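Local coordinates for ApeI dehydratase-like domain-containing protein (Pectobacterium atrosepticum, PDB 3ESI), which is of unknown function but has a hotdog fold of the ApeI dehydratase-like family, and so may act on acyl thioesters as its relatives do, at residues A[54-59]-A[86-91]; A[9-14]-A[58-63]; A[30-35]-A[41-46]. One frame throughout, in Å; residues are numbered along the deposited sequence.

Interaction 1: residues A[54-59]-A[86-91]; sequences HYATTV and LVLIWH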
ATOM      1  N   HIS A  54       1.701  -3.630 -22.016  1.00 41.68           N
ATOM      2  CA  HIS A  54       2.876  -3.540 -22.881  1.00 43.31           C
ATOM      3  C   HIS A  54       2.921  -4.692 -23.900  1.00 45.08           C
ATOM      4  O   HIS A  54       3.142  -4.473 -25.093  1.00 46.30           O
ATOM      5  CB  HIS A  54       4.141  -3.518 -22.016  1.00 43.85           C
ATOM      6  CG  HIS A  54       5.419  -3.601 -22.789  1.00 45.80           C
ATOM      7  ND1 HIS A  54       6.044  -4.797 -23.065  1.00 45.87           N
ATOM      8  CD2 HIS A  54       6.203  -2.634 -23.321  1.00 46.81           C
ATOM      9  CE1 HIS A  54       7.159  -4.565 -23.732  1.00 46.43           C
ATOM     10  NE2 HIS A  54       7.279  -3.260 -23.901  1.00 48.74           N
ATOM     11  N   TYR A  55       2.699  -5.916 -23.437  1.00 45.36           N
ATOM     12  CA  TYR A  55       2.717  -7.060 -24.330  1.00 47.23           C
ATOM     13  C   TYR A  55       1.502  -7.095 -25.241  1.00 47.58           C
ATOM     14  O   TYR A  55       1.619  -7.395 -26.428  1.00 48.43           O
ATOM     15  CB  TYR A  55       2.818  -8.366 -23.530  1.00 49.45           C
ATOM     16  CG  TYR A  55       4.183  -8.541 -22.908  1.00 51.70           C
ATOM     17  CD1 TYR A  55       5.324  -8.544 -23.706  1.00 53.16           C
ATOM     18  CD2 TYR A  55       4.344  -8.655 -21.528  1.00 53.89           C
ATOM     19  CE1 TYR A  55       6.595  -8.652 -23.153  1.00 54.43           C
ATOM     20  CE2 TYR A  55       5.619  -8.762 -20.957  1.00 54.82           C
ATOM     21  CZ  TYR A  55       6.740  -8.757 -21.782  1.00 54.87           C
ATOM     22  OH  TYR A  55       8.012  -8.829 -21.252  1.00 54.84           O
ATOM     23  N   ALA A  56       0.337  -6.763 -24.701  1.00 47.72           N
ATOM     24  CA  ALA A  56      -0.880  -6.788 -25.506  1.00 48.02           C
ATOM     25  C   ALA A  56      -0.874  -5.812 -26.685  1.00 48.74           C
ATOM     26  O   ALA A  56      -1.418  -6.125 -27.744  1.00 48.53           O
ATOM     27  CB  ALA A  56      -2.105  -6.541 -24.623  1.00 46.40           C
ATOM     28  N   THR A  57      -0.262  -4.641 -26.527  1.00 49.80           N
ATOM     29  CA  THR A  57      -0.251  -3.678 -27.628  1.00 50.85           C
ATOM     30  C   THR A  57       0.975  -3.732 -28.527  1.00 51.84           C
ATOM     31  O   THR A  57       1.015  -3.068 -29.557  1.00 52.94           O
ATOM     32  CB  THR A  57      -0.430  -2.215 -27.137  1.00 50.71           C
ATOM     33  OG1 THR A  57       0.625  -1.865 -26.232  1.00 49.27           O
ATOM     34  CG2 THR A  57      -1.773  -2.052 -26.457  1.00 50.69           C
ATOM     35  N   THR A  58       1.985  -4.504 -28.152  1.00 52.30           N
ATOM     36  CA  THR A  58       3.156  -4.599 -29.015  1.00 52.41           C
ATOM     37  C   THR A  58       3.097  -5.896 -29.825  1.00 52.39           C
ATOM     38  O   THR A  58       3.798  -6.044 -30.824  1.00 52.06           O
ATOM     39  CB  THR A  58       4.472  -4.573 -28.207  1.00 52.72           C
ATOM     40  OG1 THR A  58       4.464  -5.634 -27.249  1.00 50.93           O
ATOM     41  CG2 THR A  58       4.636  -3.234 -27.496  1.00 52.92           C
ATOM     42  N   VAL A  59       2.232  -6.817 -29.403  1.00 51.81           N
ATOM     43  CA  VAL A  59       2.107  -8.109 -30.067  1.00 51.44           C
ATOM     44  C   VAL A  59       0.716  -8.471 -30.612  1.00 51.59           C
ATOM     45  O   VAL A  59       0.611  -9.271 -31.538  1.00 51.60           O
ATOM     46  CB  VAL A  59       2.578  -9.247 -29.116  1.00 50.54           C
ATOM     47  CG1 VAL A  59       2.456 -10.591 -29.796  1.00 49.61           C
ATOM     48  CG2 VAL A  59       4.017  -9.007 -28.688  1.00 50.01           C
ATOM     49  N   LEU A  86       2.022 -16.024 -18.777  1.00 35.75           N
ATOM     50  CA  LEU A  86       1.085 -14.960 -19.067  1.00 33.99           C
ATOM     51  C   LEU A  86       0.368 -15.285 -20.369  1.00 34.66           C
ATOM     52  O   LEU A  86       1.000 -15.417 -21.417  1.00 34.97           O
ATOM     53  CB  LEU A  86       1.814 -13.621 -19.222  1.00 31.34           C
ATOM     54  CG  LEU A  86       0.886 -12.493 -19.702  1.00 29.95           C
ATOM     55  CD1 LEU A  86      -0.191 -12.269 -18.654  1.00 28.15           C
ATOM     56  CD2 LEU A  86       1.659 -11.188 -19.943  1.00 26.78           C
ATOM     57  N   VAL A  87      -0.949 -15.432 -20.299  1.00 34.36           N
ATOM     58  CA  VAL A  87      -1.747 -15.706 -21.490  1.00 34.26           C
ATOM     59  C   VAL A  87      -2.618 -14.482 -21.800  1.00 35.76           C
ATOM     60  O   VAL A  87      -3.373 -14.013 -20.939  1.00 33.97           O
ATOM     61  CB  VAL A  87      -2.681 -16.941 -21.288  1.00 34.59           C
ATOM     62  CG1 VAL A  87      -3.495 -17.193 -22.549  1.00 31.78           C
ATOM     63  CG2 VAL A  87      -1.863 -18.180 -20.946  1.00 32.53           C
ATOM     64  N   LEU A  88      -2.490 -13.971 -23.024  1.00 38.00           N
ATOM     65  CA  LEU A  88      -3.255 -12.815 -23.503  1.00 40.40           C
ATOM     66  C   LEU A  88      -4.123 -13.231 -24.691  1.00 43.13           C
ATOM     67  O   LEU A  88      -3.608 -13.787 -25.666  1.00 41.96           O
ATOM     68  CB  LEU A  88      -2.319 -11.706 -23.988  1.00 39.65           C
ATOM     69  CG  LEU A  88      -1.706 -10.680 -23.038  1.00 41.81           C
ATOM     70  CD1 LEU A  88      -1.309 -11.334 -21.736  1.00 41.58           C
ATOM     71  CD2 LEU A  88      -0.505 -10.040 -23.726  1.00 40.73           C
ATOM     72  N   ILE A  89      -5.425 -12.944 -24.617  1.00 44.87           N
ATOM     73  CA  ILE A  89      -6.358 -13.262 -25.703  1.00 46.43           C
ATOM     74  C   ILE A  89      -7.068 -11.977 -26.131  1.00 49.61           C
ATOM     75  O   ILE A  89      -7.717 -11.323 -25.312  1.00 51.05           O
ATOM     76  CB  ILE A  89      -7.426 -14.281 -25.248  1.00 45.56           C
ATOM     77  CG1 ILE A  89      -6.755 -15.594 -24.829  1.00 44.46           C
ATOM     78  CG2 ILE A  89      -8.419 -14.524 -26.375  1.00 44.97           C
ATOM     79  CD1 ILE A  89      -7.683 -16.563 -24.118  1.00 42.28           C
ATOM     80  N   TRP A  90      -6.949 -11.604 -27.400  1.00 51.66           N
ATOM     81  CA  TRP A  90      -7.597 -10.384 -27.863  1.00 54.90           C
ATOM     82  C   TRP A  90      -8.644 -10.575 -28.939  1.00 56.02           C
ATOM     83  O   TRP A  90      -8.356 -11.071 -30.030  1.00 57.20           O
ATOM     84  CB  TRP A  90      -6.577  -9.368 -28.372  1.00 56.71           C
ATOM     85  CG  TRP A  90      -7.226  -8.060 -28.742  1.00 59.36           C
ATOM     86  CD1 TRP A  90      -8.043  -7.292 -27.949  1.00 59.55           C
ATOM     87  CD2 TRP A  90      -7.109  -7.369 -29.984  1.00 59.91           C
ATOM     88  NE1 TRP A  90      -8.437  -6.163 -28.628  1.00 61.27           N
ATOM     89  CE2 TRP A  90      -7.879  -6.185 -29.878  1.00 61.57           C
ATOM     90  CE3 TRP A  90      -6.427  -7.630 -31.175  1.00 61.31           C
ATOM     91  CZ2 TRP A  90      -7.987  -5.268 -30.923  1.00 63.42           C
ATOM     92  CZ3 TRP A  90      -6.530  -6.719 -32.218  1.00 63.91           C
ATOM     93  CH2 TRP A  90      -7.307  -5.549 -32.084  1.00 65.70           C
ATOM     94  N   HIS A  91      -9.857 -10.134 -28.622  1.00 56.99           N
ATOM     95  CA  HIS A  91     -11.003 -10.219 -29.523  1.00 57.33           C
ATOM     96  C   HIS A  91     -11.305  -8.810 -30.045  1.00 56.79           C
ATOM     97  O   HIS A  91     -12.044  -8.060 -29.419  1.00 56.88           O
ATOM     98  CB  HIS A  91     -12.202 -10.777 -28.746  1.00 57.82           C
ATOM     99  CG  HIS A  91     -13.347 -11.202 -29.609  1.00 60.39           C
ATOM    100  ND1 HIS A  91     -14.332 -12.059 -29.163  1.00 60.48           N
ATOM    101  CD2 HIS A  91     -13.669 -10.888 -30.886  1.00 60.78           C
ATOM    102  CE1 HIS A  91     -15.210 -12.254 -30.130  1.00 61.02           C
ATOM    103  NE2 HIS A  91     -14.831 -11.555 -31.186  1.00 60.72           N
TER
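Helix 54-59 crosses strand 86-91 with an axis distance of 9.5 Å and an angle of 50° between their N-to-C directions. This is the core packing of the hotdog fold, in which the long helix 45-59 lies against the antiparallel sheet. The backbones come nearest at Ala56 and Leu88, whose CA atoms are 6.8 Å apart.

Leu88 makes two of the three side-chain contacts, both through CD2. This methyl reaches the helix and comes closest to its backbone, with Leu88 CD2 3.5 Å from Ala56 N. Leu88 CD2 is 3.7 Å from Tyr55 CB. It is 4.0 Å from Ala56 CB. The first torsion of Leu88 (chi1 -85°) places CG opposite the carbonyl carbon and sends the branched end to the helix. Leu86, two residues earlier on the same face of the strand, meets the phenol ring of Tyr55.

The touching residues are all buried, and the join is apolar. Tyr55 also packs on Leu22 of strand 17-25, and Ala56 on Leu97 of strand 96-105, so the helix spans the strands on both sides of 83-91. On the helix itself, Thr58 OG1 bonds back to His54 O at 2.8 Å. His54 ND1 lies over one face of the Tyr55 ring, offset toward its rim. Toward the strand, Tyr55 CD2 lies 4.0 Å from Leu86 CD2, an oblique approach to the ring.

Interaction 2: residues A[9-14]-A[58-63]; sequences HDVKKT and TVLAQG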
ATOM      1  N   HIS A   9       5.831 -17.392 -27.065  1.00 43.69           N
ATOM      2  CA  HIS A   9       5.312 -18.265 -28.089  1.00 45.53           C
ATOM      3  C   HIS A   9       4.802 -17.455 -29.268  1.00 47.30           C
ATOM      4  O   HIS A   9       4.674 -16.231 -29.180  1.00 46.44           O
ATOM      5  CB  HIS A   9       4.235 -19.159 -27.492  1.00 46.46           C
ATOM      6  CG  HIS A   9       4.791 -20.214 -26.585  1.00 47.65           C
ATOM      7  ND1 HIS A   9       4.008 -20.965 -25.736  1.00 50.45           N
ATOM      8  CD2 HIS A   9       6.060 -20.652 -26.410  1.00 48.42           C
ATOM      9  CE1 HIS A   9       4.770 -21.821 -25.078  1.00 50.50           C
ATOM     10  NE2 HIS A   9       6.020 -21.651 -25.468  1.00 48.42           N
ATOM     11  N   ASP A  10       4.564 -18.136 -30.385  1.00 50.21           N
ATOM     12  CA  ASP A  10       4.071 -17.479 -31.589  1.00 51.51           C
ATOM     13  C   ASP A  10       2.605 -17.165 -31.393  1.00 51.05           C
ATOM     14  O   ASP A  10       1.931 -17.813 -30.596  1.00 50.67           O
ATOM     15  CB  ASP A  10       4.214 -18.382 -32.822  1.00 54.07           C
ATOM     16  CG  ASP A  10       5.657 -18.777 -33.109  1.00 56.33           C
ATOM     17  OD1 ASP A  10       6.546 -17.898 -33.106  1.00 55.78           O
ATOM     18  OD2 ASP A  10       5.894 -19.980 -33.354  1.00 59.69           O
ATOM     19  N   VAL A  11       2.115 -16.177 -32.129  1.00 50.91           N
ATOM     20  CA  VAL A  11       0.718 -15.794 -32.038  1.00 52.53           C
ATOM     21  C   VAL A  11      -0.183 -16.849 -32.672  1.00 54.56           C
ATOM     22  O   VAL A  11       0.057 -17.284 -33.801  1.00 54.02           O
ATOM     23  CB  VAL A  11       0.459 -14.456 -32.751  1.00 52.18           C
ATOM     24  CG1 VAL A  11      -1.009 -14.088 -32.636  1.00 50.69           C
ATOM     25  CG2 VAL A  11       1.348 -13.368 -32.161  1.00 50.84           C
ATOM     26  N   LYS A  12      -1.212 -17.256 -31.934  1.00 56.82           N
ATOM     27  CA  LYS A  12      -2.181 -18.240 -32.403  1.00 59.48           C
ATOM     28  C   LYS A  12      -3.447 -17.538 -32.881  1.00 61.02           C
ATOM     29  O   LYS A  12      -4.375 -17.344 -32.101  1.00 61.42           O
ATOM     30  CB  LYS A  12      -2.563 -19.196 -31.274  1.00 58.99           C
ATOM     31  CG  LYS A  12      -1.481 -20.173 -30.881  1.00 60.82           C
ATOM     32  CD  LYS A  12      -1.864 -20.958 -29.624  1.00 63.21           C
ATOM     33  CE  LYS A  12      -3.254 -21.604 -29.723  1.00 64.25           C
ATOM     34  NZ  LYS A  12      -3.392 -22.572 -30.847  1.00 63.55           N
ATOM     35  N   LYS A  13      -3.491 -17.160 -34.156  1.00 62.40           N
ATOM     36  CA  LYS A  13      -4.671 -16.489 -34.694  1.00 64.28           C
ATOM     37  C   LYS A  13      -5.794 -17.475 -35.002  1.00 66.82           C
ATOM     38  O   LYS A  13      -5.558 -18.535 -35.575  1.00 67.07           O
ATOM     39  CB  LYS A  13      -4.346 -15.740 -35.991  1.00 63.34           C
ATOM     40  CG  LYS A  13      -3.266 -14.673 -35.926  1.00 62.67           C
ATOM     41  CD  LYS A  13      -3.435 -13.722 -37.111  1.00 62.27           C
ATOM     42  CE  LYS A  13      -2.234 -12.819 -37.329  1.00 62.45           C
ATOM     43  NZ  LYS A  13      -1.143 -13.533 -38.049  1.00 63.28           N
ATOM     44  N   THR A  14      -7.017 -17.127 -34.613  1.00 69.28           N
ATOM     45  CA  THR A  14      -8.175 -17.957 -34.916  1.00 71.58           C
ATOM     46  C   THR A  14      -9.073 -17.033 -35.738  1.00 73.83           C
ATOM     47  O   THR A  14      -8.576 -16.259 -36.565  1.00 73.95           O
ATOM     48  CB  THR A  14      -8.923 -18.435 -33.642  1.00 71.19           C
ATOM     49  OG1 THR A  14      -9.533 -17.320 -32.983  1.00 72.02           O
ATOM     50  CG2 THR A  14      -7.956 -19.123 -32.688  1.00 71.24           C
ATOM     51  N   THR A  58       1.985  -4.504 -28.152  1.00 52.30           N
ATOM     52  CA  THR A  58       3.156  -4.599 -29.015  1.00 52.41           C
ATOM     53  C   THR A  58       3.097  -5.896 -29.825  1.00 52.39           C
ATOM     54  O   THR A  58       3.798  -6.044 -30.824  1.00 52.06           O
ATOM     55  CB  THR A  58       4.472  -4.573 -28.207  1.00 52.72           C
ATOM     56  OG1 THR A  58       4.464  -5.634 -27.249  1.00 50.93           O
ATOM     57  CG2 THR A  58       4.636  -3.234 -27.496  1.00 52.92           C
ATOM     58  N   VAL A  59       2.232  -6.817 -29.403  1.00 51.81           N
ATOM     59  CA  VAL A  59       2.107  -8.109 -30.067  1.00 51.44           C
ATOM     60  C   VAL A  59       0.716  -8.471 -30.612  1.00 51.59           C
ATOM     61  O   VAL A  59       0.611  -9.271 -31.538  1.00 51.60           O
ATOM     62  CB  VAL A  59       2.578  -9.247 -29.116  1.00 50.54           C
ATOM     63  CG1 VAL A  59       2.456 -10.591 -29.796  1.00 49.61           C
ATOM     64  CG2 VAL A  59       4.017  -9.007 -28.688  1.00 50.01           C
ATOM     65  N   LEU A  60      -0.350  -7.905 -30.056  1.00 51.24           N
ATOM     66  CA  LEU A  60      -1.678  -8.245 -30.547  1.00 51.12           C
ATOM     67  C   LEU A  60      -2.487  -7.081 -31.110  1.00 52.08           C
ATOM     68  O   LEU A  60      -3.009  -7.167 -32.218  1.00 52.74           O
ATOM     69  CB  LEU A  60      -2.479  -8.946 -29.447  1.00 49.91           C
ATOM     70  CG  LEU A  60      -1.876 -10.250 -28.916  1.00 49.85           C
ATOM     71  CD1 LEU A  60      -2.812 -10.866 -27.881  1.00 49.41           C
ATOM     72  CD2 LEU A  60      -1.642 -11.223 -30.068  1.00 49.07           C
ATOM     73  N   ALA A  61      -2.592  -5.995 -30.351  1.00 53.32           N
ATOM     74  CA  ALA A  61      -3.363  -4.834 -30.778  1.00 53.16           C
ATOM     75  C   ALA A  61      -2.476  -3.611 -30.908  1.00 54.04           C
ATOM     76  O   ALA A  61      -2.580  -2.670 -30.125  1.00 52.93           O
ATOM     77  CB  ALA A  61      -4.474  -4.574 -29.781  1.00 52.77           C
ATOM     78  N   GLN A  62      -1.617  -3.630 -31.917  1.00 56.30           N
ATOM     79  CA  GLN A  62      -0.673  -2.548 -32.162  1.00 59.18           C
ATOM     80  C   GLN A  62      -1.254  -1.129 -32.182  1.00 60.24           C
ATOM     81  O   GLN A  62      -0.657  -0.194 -31.626  1.00 61.02           O
ATOM     82  CB  GLN A  62       0.092  -2.814 -33.465  1.00 61.13           C
ATOM     83  CG  GLN A  62       1.182  -3.891 -33.352  1.00 63.68           C
ATOM     84  CD  GLN A  62       0.636  -5.297 -33.116  1.00 66.30           C
ATOM     85  OE1 GLN A  62       1.401  -6.226 -32.847  1.00 67.70           O
ATOM     86  NE2 GLN A  62      -0.687  -5.461 -33.227  1.00 66.49           N
ATOM     87  N   GLY A  63      -2.410  -0.958 -32.812  1.00 59.53           N
ATOM     88  CA  GLY A  63      -2.989   0.371 -32.873  1.00 58.61           C
ATOM     89  C   GLY A  63      -4.036   0.671 -31.817  1.00 58.18           C
ATOM     90  O   GLY A  63      -4.913   1.508 -32.039  1.00 57.69           O
TER
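Segment 9-14 runs as an irregular extended loop past the end of helix 45-59, and the two backbones come nearest at Val11 and Val59, with CA atoms 8.1 Å apart. In this hotdog fold the loop joins strand 4-8 to strand 17-25, at one border of the sheet that carries the helix. The contact joins the loop at that border to the chain at the C-terminal end of the helix.

Val11 is the one residue of the loop that reaches across. Its two methyls divide the work. With chi1 at 180°, CG1 of Val11 stands opposite the backbone N, and CG2 opposite the carbonyl carbon. This rotation sends CG2 to Val59 and CG1 to Leu60, so the side chain straddles two successive residues of the opposite segment. In both pairs the side chains pass alongside each other, pointing in opposing directions.

Leu60 is buried. It comes in from the flank, its end bending nearer to the loop, and it also packs on Leu88 and Trp90 of strand 83-91. Val59 touches Val20 of strand 17-25. The small apolar cluster therefore continues directly into the packing between helix and sheet. The contact buries 95 Å² and is made by methyl groups alone: Val11 CG2 is 3.8 Å from Val59 CG1, and Val11 CG1 is 3.9 Å from Leu60 CD2.

Interaction 3: residues A[30-35]-A[41-46]; sequences LFWFNG and PLLPGV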
ATOM      1  N   LEU A  30      13.707  -5.746  -9.142  1.00 32.80           N
ATOM      2  CA  LEU A  30      12.777  -4.754  -9.670  1.00 31.46           C
ATOM      3  C   LEU A  30      12.447  -3.713  -8.603  1.00 31.44           C
ATOM      4  O   LEU A  30      12.303  -4.039  -7.422  1.00 30.25           O
ATOM      5  CB  LEU A  30      11.490  -5.434 -10.134  1.00 29.55           C
ATOM      6  CG  LEU A  30      11.692  -6.525 -11.183  1.00 31.81           C
ATOM      7  CD1 LEU A  30      10.406  -7.308 -11.338  1.00 33.50           C
ATOM      8  CD2 LEU A  30      12.150  -5.924 -12.504  1.00 28.78           C
ATOM      9  N   PHE A  31      12.317  -2.461  -9.021  1.00 34.12           N
ATOM     10  CA  PHE A  31      12.010  -1.378  -8.088  1.00 35.75           C
ATOM     11  C   PHE A  31      10.751  -1.672  -7.276  1.00 35.45           C
ATOM     12  O   PHE A  31      10.562  -1.137  -6.177  1.00 34.76           O
ATOM     13  CB  PHE A  31      11.860  -0.048  -8.841  1.00 36.23           C
ATOM     14  CG  PHE A  31      13.149   0.470  -9.410  1.00 39.12           C
ATOM     15  CD1 PHE A  31      14.302   0.506  -8.629  1.00 41.06           C
ATOM     16  CD2 PHE A  31      13.214   0.930 -10.718  1.00 40.92           C
ATOM     17  CE1 PHE A  31      15.513   0.995  -9.141  1.00 41.09           C
ATOM     18  CE2 PHE A  31      14.415   1.421 -11.242  1.00 43.25           C
ATOM     19  CZ  PHE A  31      15.570   1.452 -10.447  1.00 43.22           C
ATOM     20  N   TRP A  32       9.898  -2.530  -7.827  1.00 34.69           N
ATOM     21  CA  TRP A  32       8.655  -2.925  -7.172  1.00 35.14           C
ATOM     22  C   TRP A  32       8.919  -3.585  -5.823  1.00 36.35           C
ATOM     23  O   TRP A  32       8.041  -3.625  -4.960  1.00 38.11           O
ATOM     24  CB  TRP A  32       7.887  -3.924  -8.047  1.00 33.24           C
ATOM     25  CG  TRP A  32       7.581  -3.426  -9.433  1.00 33.07           C
ATOM     26  CD1 TRP A  32       8.193  -3.798 -10.598  1.00 30.15           C
ATOM     27  CD2 TRP A  32       6.585  -2.462  -9.793  1.00 30.65           C
ATOM     28  NE1 TRP A  32       7.636  -3.124 -11.660  1.00 30.68           N
ATOM     29  CE2 TRP A  32       6.649  -2.297 -11.193  1.00 30.87           C
ATOM     30  CE3 TRP A  32       5.641  -1.723  -9.067  1.00 31.08           C
ATOM     31  CZ2 TRP A  32       5.805  -1.421 -11.882  1.00 29.97           C
ATOM     32  CZ3 TRP A  32       4.804  -0.859  -9.751  1.00 29.56           C
ATOM     33  CH2 TRP A  32       4.895  -0.715 -11.146  1.00 30.24           C
ATOM     34  N   PHE A  33      10.125  -4.107  -5.642  1.00 36.13           N
ATOM     35  CA  PHE A  33      10.458  -4.805  -4.417  1.00 37.56           C
ATOM     36  C   PHE A  33      11.485  -4.121  -3.532  1.00 38.53           C
ATOM     37  O   PHE A  33      11.884  -4.675  -2.506  1.00 40.19           O
ATOM     38  CB  PHE A  33      10.959  -6.205  -4.752  1.00 37.69           C
ATOM     39  CG  PHE A  33      10.048  -6.979  -5.660  1.00 38.78           C
ATOM     40  CD1 PHE A  33       8.718  -7.180  -5.325  1.00 36.70           C
ATOM     41  CD2 PHE A  33      10.534  -7.536  -6.842  1.00 38.77           C
ATOM     42  CE1 PHE A  33       7.879  -7.924  -6.151  1.00 38.13           C
ATOM     43  CE2 PHE A  33       9.705  -8.283  -7.677  1.00 39.22           C
ATOM     44  CZ  PHE A  33       8.372  -8.477  -7.330  1.00 38.83           C
ATOM     45  N   ASN A  34      11.914  -2.927  -3.904  1.00 38.51           N
ATOM     46  CA  ASN A  34      12.921  -2.231  -3.116  1.00 39.81           C
ATOM     47  C   ASN A  34      12.571  -1.998  -1.637  1.00 39.77           C
ATOM     48  O   ASN A  34      11.553  -1.390  -1.303  1.00 40.10           O
ATOM     49  CB  ASN A  34      13.274  -0.902  -3.780  1.00 40.43           C
ATOM     50  CG  ASN A  34      14.569  -0.334  -3.260  1.00 42.90           C
ATOM     51  OD1 ASN A  34      14.645   0.162  -2.126  1.00 44.99           O
ATOM     52  ND2 ASN A  34      15.608  -0.419  -4.075  1.00 42.16           N
ATOM     53  N   GLY A  35      13.449  -2.476  -0.760  1.00 39.43           N
ATOM     54  CA  GLY A  35      13.256  -2.331   0.669  1.00 38.80           C
ATOM     55  C   GLY A  35      12.869  -0.936   1.133  1.00 39.79           C
ATOM     56  O   GLY A  35      12.200  -0.795   2.168  1.00 38.77           O
ATOM     57  N   PRO A  41       7.185  -7.348   0.073  1.00 48.60           N
ATOM     58  CA  PRO A  41       7.187  -7.303  -1.385  1.00 46.98           C
ATOM     59  C   PRO A  41       6.316  -8.309  -2.123  1.00 46.00           C
ATOM     60  O   PRO A  41       6.318  -9.513  -1.840  1.00 45.16           O
ATOM     61  CB  PRO A  41       8.673  -7.440  -1.727  1.00 48.67           C
ATOM     62  CG  PRO A  41       9.172  -8.359  -0.654  1.00 48.25           C
ATOM     63  CD  PRO A  41       8.485  -7.818   0.595  1.00 49.30           C
ATOM     64  N   LEU A  42       5.548  -7.771  -3.063  1.00 44.69           N
ATOM     65  CA  LEU A  42       4.697  -8.556  -3.943  1.00 42.98           C
ATOM     66  C   LEU A  42       4.397  -7.674  -5.147  1.00 41.81           C
ATOM     67  O   LEU A  42       4.388  -6.453  -5.038  1.00 42.88           O
ATOM     68  CB  LEU A  42       3.405  -9.001  -3.264  1.00 41.13           C
ATOM     69  CG  LEU A  42       2.322  -8.001  -2.881  1.00 43.51           C
ATOM     70  CD1 LEU A  42       0.947  -8.688  -2.999  1.00 42.26           C
ATOM     71  CD2 LEU A  42       2.579  -7.485  -1.472  1.00 41.93           C
ATOM     72  N   LEU A  43       4.177  -8.294  -6.296  1.00 39.73           N
ATOM     73  CA  LEU A  43       3.902  -7.560  -7.516  1.00 37.70           C
ATOM     74  C   LEU A  43       2.531  -6.872  -7.464  1.00 37.31           C
ATOM     75  O   LEU A  43       1.492  -7.525  -7.617  1.00 36.47           O
ATOM     76  CB  LEU A  43       3.947  -8.515  -8.700  1.00 36.54           C
ATOM     77  CG  LEU A  43       4.209  -7.835 -10.034  1.00 38.18           C
ATOM     78  CD1 LEU A  43       5.596  -7.208  -9.984  1.00 38.34           C
ATOM     79  CD2 LEU A  43       4.103  -8.851 -11.162  1.00 38.83           C
ATOM     80  N   PRO A  44       2.514  -5.541  -7.262  1.00 35.96           N
ATOM     81  CA  PRO A  44       1.244  -4.809  -7.199  1.00 35.16           C
ATOM     82  C   PRO A  44       0.430  -4.847  -8.489  1.00 34.82           C
ATOM     83  O   PRO A  44       0.944  -5.171  -9.568  1.00 36.87           O
ATOM     84  CB  PRO A  44       1.678  -3.392  -6.827  1.00 34.01           C
ATOM     85  CG  PRO A  44       3.034  -3.278  -7.453  1.00 36.44           C
ATOM     86  CD  PRO A  44       3.660  -4.620  -7.134  1.00 35.98           C
ATOM     87  N   GLY A  45      -0.848  -4.509  -8.356  1.00 33.94           N
ATOM     88  CA  GLY A  45      -1.752  -4.488  -9.492  1.00 32.33           C
ATOM     89  C   GLY A  45      -1.338  -3.558 -10.618  1.00 31.54           C
ATOM     90  O   GLY A  45      -1.542  -3.885 -11.783  1.00 29.54           O
ATOM     91  N   VAL A  46      -0.748  -2.407 -10.305  1.00 30.84           N
ATOM     92  CA  VAL A  46      -0.364  -1.512 -11.393  1.00 31.92           C
ATOM     93  C   VAL A  46       0.663  -2.161 -12.297  1.00 30.46           C
ATOM     94  O   VAL A  46       0.601  -2.019 -13.520  1.00 30.15           O
ATOM     95  CB  VAL A  46       0.192  -0.145 -10.894  1.00 33.57           C
ATOM     96  CG1 VAL A  46      -0.867   0.552 -10.052  1.00 34.35           C
ATOM     97  CG2 VAL A  46       1.481  -0.338 -10.094  1.00 34.70           C
TER
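The loop that leads into the central helix of the hotdog fold doubles back here, so that a short 3-10 turn at 31-33 packs on the residues just before helix 45-59 and on its first turn. Trp32 and Phe33 carry the contact. The six-membered part of the Trp32 indole meets Pro44, the N-cap residue of the helix, with CE3 3.4 Å from Pro44 CG. It also meets Val46, whose CG2 is 3.4 Å from Trp32 CZ3. Leu43 CD1 lies over one face of the indole, 4.3 Å from Trp32 CG. The same methyl touches Phe33 CZ at 4.0 Å and so bridges the two aromatic rings.

Phe33 lies along the extended backbone of 41-43. Its ring edge faces the peptide between Leu42 and Leu43, and its CD1 is 3.6 Å from Pro41 CB. The turn is closed by Phe33 N bonding to Leu30 O at 2.8 Å.

Trp32 NE1 bonds to Met1 O of the same chain. Leu43 packs on Trp51 of helix 45-59 and pairs through its backbone with Ile78, while Phe31 of a second subunit packs on Val46 beside the helix start.

Overall arrangement
All three contacts use helix 45-59 or the residues at its two ends. Interaction 3 lies at the N-terminal end, and interactions 1 and 2 at the C-terminal end. Interactions 1 and 2 have centres about 6 Å apart, share Thr58 and Val59, and touch directly: Ala56 O is 2.9 Å from Ala61 N, a probable hydrogen bond, and Leu60 CD1 packs on Leu88 O. Interaction 3 is remote, its centre about 22 Å from that of interaction 1 and about 28 Å from that of interaction 2, across the chain's centre. Only interaction 3 is reached by other subunits. No catalytic residue is established, so none of the three can be tied to an active site.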